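PDB 5MQR: beta-L-arabinobiosidase from Bacteroides thetaiotaomicron, which acts as an arabinofuranosidase on arabinose-containing linkages of plant pectin, and may also have a sialidase-like activity. Local coordinates for residues A[818-823]-A[862-867]; A[872-877]-A[885-890]. All coordinates share one frame; numbering follows the deposited sequence.

Contact 1 of 2, residues A[818-823]-A[862-867]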
loop_
_atom_site.group_PDB
_atom_site.type_symbol
_atom_site.label_atom_id
_atom_site.label_comp_id
_atom_site.label_asym_id
_atom_site.label_seq_id
_atom_site.Cartn_x
_atom_site.Cartn_y
_atom_site.Cartn_z
ATOM N N ALA A 818 -52.181 5.733 -6.481
ATOM C CA ALA A 818 -51.216 4.667 -6.338
ATOM C C ALA A 818 -49.880 5.122 -6.926
ATOM O O ALA A 818 -49.612 4.962 -8.106
ATOM C CB ALA A 818 -51.716 3.395 -7.002
ATOM N N ARG A 819 -49.041 5.679 -6.060
ATOM C CA ARG A 819 -47.740 6.216 -6.436
ATOM C C ARG A 819 -46.643 5.138 -6.313
ATOM O O ARG A 819 -46.698 4.323 -5.380
ATOM C CB ARG A 819 -47.433 7.416 -5.556
ATOM C CG ARG A 819 -48.304 8.621 -5.867
ATOM C CD ARG A 819 -48.228 9.686 -4.779
ATOM N NE ARG A 819 -46.872 10.195 -4.601
ATOM C CZ ARG A 819 -46.261 11.128 -5.344
ATOM N NH1 ARG A 819 -46.866 11.712 -6.372
ATOM N NH2 ARG A 819 -45.014 11.493 -5.033
ATOM N N PRO A 820 -45.650 5.116 -7.244
ATOM C CA PRO A 820 -44.604 4.080 -7.116
ATOM C C PRO A 820 -43.661 4.274 -5.947
ATOM O O PRO A 820 -42.865 3.382 -5.693
ATOM C CB PRO A 820 -43.835 4.166 -8.443
ATOM C CG PRO A 820 -44.112 5.533 -8.942
ATOM C CD PRO A 820 -45.538 5.800 -8.540
ATOM N N THR A 821 -43.736 5.425 -5.267
ATOM C CA THR A 821 -43.111 5.610 -3.959
ATOM C C THR A 821 -43.551 4.544 -2.956
ATOM O O THR A 821 -42.797 3.600 -2.668
ATOM C CB THR A 821 -43.452 6.978 -3.352
ATOM O OG1 THR A 821 -44.868 7.200 -3.460
ATOM C CG2 THR A 821 -42.682 8.095 -4.054
ATOM N N ILE A 822 -44.769 4.691 -2.434
ATOM C CA ILE A 822 -45.225 3.858 -1.310
ATOM C C ILE A 822 -45.341 2.381 -1.703
ATOM O O ILE A 822 -45.044 1.513 -0.897
ATOM C CB ILE A 822 -46.521 4.385 -0.636
ATOM C CG1 ILE A 822 -46.896 3.492 0.555
ATOM C CG2 ILE A 822 -47.681 4.439 -1.612
ATOM C CD1 ILE A 822 -47.825 4.130 1.572
ATOM N N ASN A 823 -45.721 2.098 -2.946
ATOM C CA ASN A 823 -45.774 0.705 -3.419
ATOM C C ASN A 823 -44.407 0.003 -3.454
ATOM O O ASN A 823 -44.320 -1.155 -3.061
ATOM C CB ASN A 823 -46.496 0.593 -4.758
ATOM C CG ASN A 823 -47.988 0.790 -4.603
ATOM O OD1 ASN A 823 -48.668 -0.088 -4.056
ATOM N ND2 ASN A 823 -48.503 1.966 -5.017
ATOM N N ASN A 862 -47.663 -4.773 -13.316
ATOM C CA ASN A 862 -48.866 -4.805 -14.142
ATOM C C ASN A 862 -49.610 -3.479 -14.168
ATOM O O ASN A 862 -50.088 -3.077 -15.217
ATOM C CB ASN A 862 -49.810 -5.937 -13.694
ATOM C CG ASN A 862 -49.235 -7.334 -13.960
ATOM O OD1 ASN A 862 -48.374 -7.539 -14.832
ATOM N ND2 ASN A 862 -49.709 -8.305 -13.199
ATOM N N ASP A 863 -49.709 -2.801 -13.027
ATOM C CA ASP A 863 -50.575 -1.634 -12.896
ATOM C C ASP A 863 -49.858 -0.292 -12.984
ATOM O O ASP A 863 -50.477 0.678 -13.400
ATOM C CB ASP A 863 -51.351 -1.677 -11.579
ATOM C CG ASP A 863 -52.328 -2.830 -11.495
ATOM O OD1 ASP A 863 -52.359 -3.705 -12.375
ATOM O OD2 ASP A 863 -53.107 -2.852 -10.540
ATOM N N LEU A 864 -48.591 -0.195 -12.557
ATOM C CA LEU A 864 -47.884 1.103 -12.560
ATOM C C LEU A 864 -46.974 1.321 -13.758
ATOM O O LEU A 864 -46.621 2.460 -14.067
ATOM C CB LEU A 864 -47.136 1.324 -11.250
ATOM C CG LEU A 864 -48.024 1.281 -10.000
ATOM C CD1 LEU A 864 -47.188 1.661 -8.787
ATOM C CD2 LEU A 864 -49.246 2.182 -10.105
ATOM N N TRP A 865 -46.615 0.240 -14.448
ATOM C CA TRP A 865 -45.891 0.330 -15.702
ATOM C C TRP A 865 -46.818 0.932 -16.758
ATOM O O TRP A 865 -47.832 0.332 -17.118
ATOM C CB TRP A 865 -45.415 -1.041 -16.151
ATOM C CG TRP A 865 -44.567 -0.992 -17.388
ATOM C CD1 TRP A 865 -44.866 -1.511 -18.624
ATOM C CD2 TRP A 865 -43.291 -0.365 -17.516
ATOM N NE1 TRP A 865 -43.841 -1.257 -19.504
ATOM C CE2 TRP A 865 -42.867 -0.548 -18.856
ATOM C CE3 TRP A 865 -42.464 0.340 -16.633
ATOM C CZ2 TRP A 865 -41.642 -0.064 -19.324
ATOM C CZ3 TRP A 865 -41.239 0.819 -17.100
ATOM C CH2 TRP A 865 -40.842 0.615 -18.431
ATOM N N ASN A 866 -46.477 2.131 -17.220
ATOM C CA ASN A 866 -47.238 2.828 -18.275
ATOM C C ASN A 866 -46.641 2.357 -19.585
ATOM O O ASN A 866 -45.472 2.619 -19.843
ATOM C CB ASN A 866 -47.084 4.348 -18.093
ATOM C CG ASN A 866 -47.790 5.158 -19.153
ATOM O OD1 ASN A 866 -47.699 4.864 -20.342
ATOM N ND2 ASN A 866 -48.465 6.213 -18.729
ATOM N N THR A 867 -47.425 1.646 -20.395
ATOM C CA THR A 867 -46.916 1.031 -21.632
ATOM C C THR A 867 -46.767 2.021 -22.799
ATOM O O THR A 867 -46.016 1.739 -23.725
ATOM C CB THR A 867 -47.792 -0.165 -22.093
ATOM O OG1 THR A 867 -49.156 0.235 -22.097
ATOM C CG2 THR A 867 -47.628 -1.374 -21.161
#
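Leu864 makes a buried, mainly apolar contact with Ala818 and Pro820, and also touches the Asn823 amide, where the chain entering helix 820-839 meets the residues late in helix 843-864. The two helices follow one another in the chain, and this contact lies at the end of the pair remote from their connection. No hydrogen bond crosses it; Leu864 alone provides the surface from 862-867.

Its two methyl groups divide the work. CG stands anti to the carbonyl carbon (chi1 -58°), and CD1 continues in an extended line from CA (chi2 -174°), a conformation that carries this branch to the first turn of the facing helix. There Leu864 CD1 lies 3.9 Å from Pro820 CA and 4.2 Å from Pro820 CB. The carboxamide nitrogen Asn823 ND2 is 4.0 Å from Leu864 CD1, the two side chains meeting at about a right angle. The other branch turns to the residue before the N-cap: Leu864 CD2 sits 3.4 Å from the carbonyl Ala818 O and 4.1 Å from Ala818 CB.

The surface that receives the leucine is held by bonds inside 818-823 and by two neighbours outside it. Asn823 ND2 donates a hydrogen bond of 3.0 Å to the carbonyl O of the N-cap residue Arg819, approaching from above the carbonyl plane (48° out of it). The same oxygen takes a weak bond from the backbone N of Asn823, so it is gripped twice, while Asn823 OD1 accepts from Tyr796 N. Arg819 turns its side chain away from the leucine and pairs through NE with Asp803, whose carboxylate also bonds Thr821 OG1.

This join between the start of one helix and the end of the next is consistent with the alpha/alpha barrel expected of six-hairpin glycosidases.

Contact 2 of 2, residues A[872-877]-A[885-890]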
loop_
_atom_site.group_PDB
_atom_site.type_symbol
_atom_site.label_atom_id
_atom_site.label_comp_id
_atom_site.label_asym_id
_atom_site.label_seq_id
_atom_site.Cartn_x
_atom_site.Cartn_y
_atom_site.Cartn_z
ATOM N N PHE A 872 -42.438 3.585 -15.136
ATOM C CA PHE A 872 -43.286 3.398 -13.969
ATOM C C PHE A 872 -43.807 4.738 -13.531
ATOM O O PHE A 872 -43.034 5.664 -13.332
ATOM C CB PHE A 872 -42.530 2.766 -12.803
ATOM C CG PHE A 872 -42.210 1.322 -13.009
ATOM C CD1 PHE A 872 -43.203 0.370 -12.914
ATOM C CD2 PHE A 872 -40.903 0.911 -13.283
ATOM C CE1 PHE A 872 -42.911 -0.967 -13.102
ATOM C CE2 PHE A 872 -40.603 -0.434 -13.455
ATOM C CZ PHE A 872 -41.613 -1.373 -13.366
ATOM N N GLU A 873 -45.120 4.831 -13.380
ATOM C CA GLU A 873 -45.780 6.097 -13.103
ATOM C C GLU A 873 -46.956 5.913 -12.144
ATOM O O GLU A 873 -47.502 4.814 -11.996
ATOM C CB GLU A 873 -46.266 6.731 -14.409
ATOM C CG GLU A 873 -45.149 7.069 -15.392
ATOM C CD GLU A 873 -45.643 7.720 -16.681
ATOM O OE1 GLU A 873 -46.845 8.027 -16.786
ATOM O OE2 GLU A 873 -44.805 7.939 -17.598
ATOM N N THR A 874 -47.315 7.020 -11.506
ATOM C CA THR A 874 -48.440 7.108 -10.597
ATOM C C THR A 874 -49.717 6.750 -11.333
ATOM O O THR A 874 -49.889 7.110 -12.495
ATOM C CB THR A 874 -48.588 8.536 -10.065
ATOM O OG1 THR A 874 -47.430 8.880 -9.298
ATOM C CG2 THR A 874 -49.826 8.676 -9.193
HETATM N N MSE A 875 -50.577 6.004 -10.667
HETATM C CA MSE A 875 -51.864 5.626 -11.247
HETATM C C MSE A 875 -52.850 6.493 -10.503
HETATM O O MSE A 875 -52.970 6.409 -9.277
HETATM C CB MSE A 875 -51.946 4.098 -11.124
HETATM C CG MSE A 875 -53.123 3.377 -11.771
HETATM SE SE MSE A 875 -53.364 3.773 -13.703
HETATM C CE MSE A 875 -51.781 3.131 -14.604
ATOM N N ARG A 876 -53.502 7.402 -11.223
ATOM C CA ARG A 876 -54.622 8.171 -10.662
ATOM C C ARG A 876 -55.874 7.272 -10.623
ATOM O O ARG A 876 -55.850 6.137 -11.111
ATOM C CB ARG A 876 -54.878 9.475 -11.445
ATOM C CG ARG A 876 -53.690 10.440 -11.463
ATOM C CD ARG A 876 -54.124 11.848 -11.848
ATOM N NE ARG A 876 -53.030 12.830 -11.795
ATOM C CZ ARG A 876 -52.576 13.566 -12.816
ATOM N NH1 ARG A 876 -53.087 13.478 -14.042
ATOM N NH2 ARG A 876 -51.593 14.427 -12.603
ATOM N N THR A 877 -56.945 7.793 -10.027
ATOM C CA THR A 877 -58.220 7.084 -9.861
ATOM C C THR A 877 -58.640 6.238 -11.071
ATOM O O THR A 877 -59.069 5.107 -10.896
ATOM C CB THR A 877 -59.339 8.100 -9.545
ATOM O OG1 THR A 877 -58.852 9.042 -8.576
ATOM C CG2 THR A 877 -60.601 7.395 -9.021
ATOM N N GLU A 885 -41.633 10.740 -13.753
ATOM C CA GLU A 885 -41.055 11.416 -12.581
ATOM C C GLU A 885 -39.893 10.604 -12.034
ATOM O O GLU A 885 -39.749 9.433 -12.346
ATOM C CB GLU A 885 -42.122 11.624 -11.494
ATOM C CG GLU A 885 -43.262 12.547 -11.910
ATOM C CD GLU A 885 -44.419 12.563 -10.921
ATOM O OE1 GLU A 885 -44.958 11.484 -10.569
ATOM O OE2 GLU A 885 -44.792 13.672 -10.488
ATOM N N ALA A 886 -39.089 11.224 -11.183
ATOM C CA ALA A 886 -37.973 10.518 -10.549
ATOM C C ALA A 886 -38.472 9.337 -9.719
ATOM O O ALA A 886 -37.749 8.330 -9.590
ATOM C CB ALA A 886 -37.155 11.462 -9.673
ATOM N N ILE A 887 -39.699 9.463 -9.175
ATOM C CA ILE A 887 -40.279 8.389 -8.377
ATOM C C ILE A 887 -40.437 7.097 -9.174
ATOM O O ILE A 887 -40.481 6.042 -8.590
ATOM C CB ILE A 887 -41.616 8.748 -7.680
ATOM C CG1 ILE A 887 -42.719 9.110 -8.683
ATOM C CG2 ILE A 887 -41.389 9.857 -6.666
ATOM C CD1 ILE A 887 -44.122 9.134 -8.070
ATOM N N GLY A 888 -40.501 7.186 -10.498
ATOM C CA GLY A 888 -40.554 5.998 -11.356
ATOM C C GLY A 888 -39.312 5.111 -11.348
ATOM O O GLY A 888 -39.356 3.988 -11.876
ATOM N N TYR A 889 -38.199 5.617 -10.801
ATOM C CA TYR A 889 -37.006 4.814 -10.626
ATOM C C TYR A 889 -36.955 4.084 -9.289
ATOM O O TYR A 889 -36.171 3.166 -9.156
ATOM C CB TYR A 889 -35.741 5.646 -10.828
ATOM C CG TYR A 889 -35.538 6.120 -12.259
ATOM C CD1 TYR A 889 -35.466 5.218 -13.331
ATOM C CD2 TYR A 889 -35.400 7.479 -12.540
ATOM C CE1 TYR A 889 -35.290 5.679 -14.635
ATOM C CE2 TYR A 889 -35.221 7.940 -13.831
ATOM C CZ TYR A 889 -35.176 7.054 -14.872
ATOM O OH TYR A 889 -34.993 7.573 -16.130
ATOM N N ILE A 890 -37.835 4.421 -8.345
ATOM C CA ILE A 890 -37.830 3.823 -6.997
ATOM C C ILE A 890 -38.026 2.299 -7.002
ATOM O O ILE A 890 -37.420 1.632 -6.195
ATOM C CB ILE A 890 -38.826 4.525 -6.055
ATOM C CG1 ILE A 890 -38.391 5.981 -5.826
ATOM C CG2 ILE A 890 -38.882 3.880 -4.673
ATOM C CD1 ILE A 890 -39.423 6.805 -5.069
HETATM O O HOH W 1 -43.018 8.466 -12.705
HETATM O O HOH W 2 -39.653 3.965 -14.541
HETATM O O HOH W 3 -45.429 9.363 -12.253
#
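Phe872 and Thr874 meet Gly888, Ile887 and Glu885 where the chain leaves the short strand 871-872, loops out and returns as a 3-10 turn in the MGH1-like domain. The returning turn is held by its own backbone bonds, among them Gly888 N to Glu885 O, and lies against the extended outgoing chain without a direct hydrogen bond between them.

The closest approach is backbone to backbone: Gly888 has no side chain, and Phe872 O comes to 3.2 Å from Gly888 CA. Gly888 O in turn lies near the plane of the Phe872 ring, at its edge, and 3.5 Å from Phe872 CB. Beyond CB the ring leads away from the turn, CG being anti to the carbonyl carbon (chi1 -72°), and packs edge-to-face on Trp865 and against Tyr903.

Three waters supply the polar links. Water 2 accepts from Phe872 N at 2.9 Å and donates to Gly888 O at 2.7 Å. Water 1 lies 2.9 Å from Phe872 O and accepts a bond from Glu885 N. Farther along, water 3 accepts from Thr874 N and is 2.7 Å from Glu885 OE1, a carboxylate oxygen brought there by a side chain extended beyond CG (chi2 171°). Thr874 OG1 is 3.8 Å from that same oxygen, and Ser810 OG joins them by hydrogen-bonding both. Ile887 CD1 also comes up to the hydroxyl, 3.5 Å from Thr874 OG1.

Both backbone polar atoms of Phe872, and the amide of Thr874, thus reach segment 885-890 through single water molecules. In this buried place the waters act as structural parts of the contact, meeting hydrogen-bonding needs that the two segments do not satisfy by direct bonds to each other.

From the N terminus, contact 1 comes first: it closes a pair of consecutive helices, joining the start of helix 820-839 to residues late in helix 843-864. The chain then passes through the strand pair 865-866 and 871-872, and contact 2 closes the short loop that follows. The two are in series, neither nested nor crossing, yet their centres lie about 5 Å apart. Segment 872-877, part of contact 2, runs beside both halves of contact 1, with probable hydrogen bonds of 2.9 Å from Glu873 N to Leu864 O and from Met875 N to Ala818 O. It therefore joins the approach to helix 820-839 and the end of helix 843-864 to the segment leading into helix 890-893.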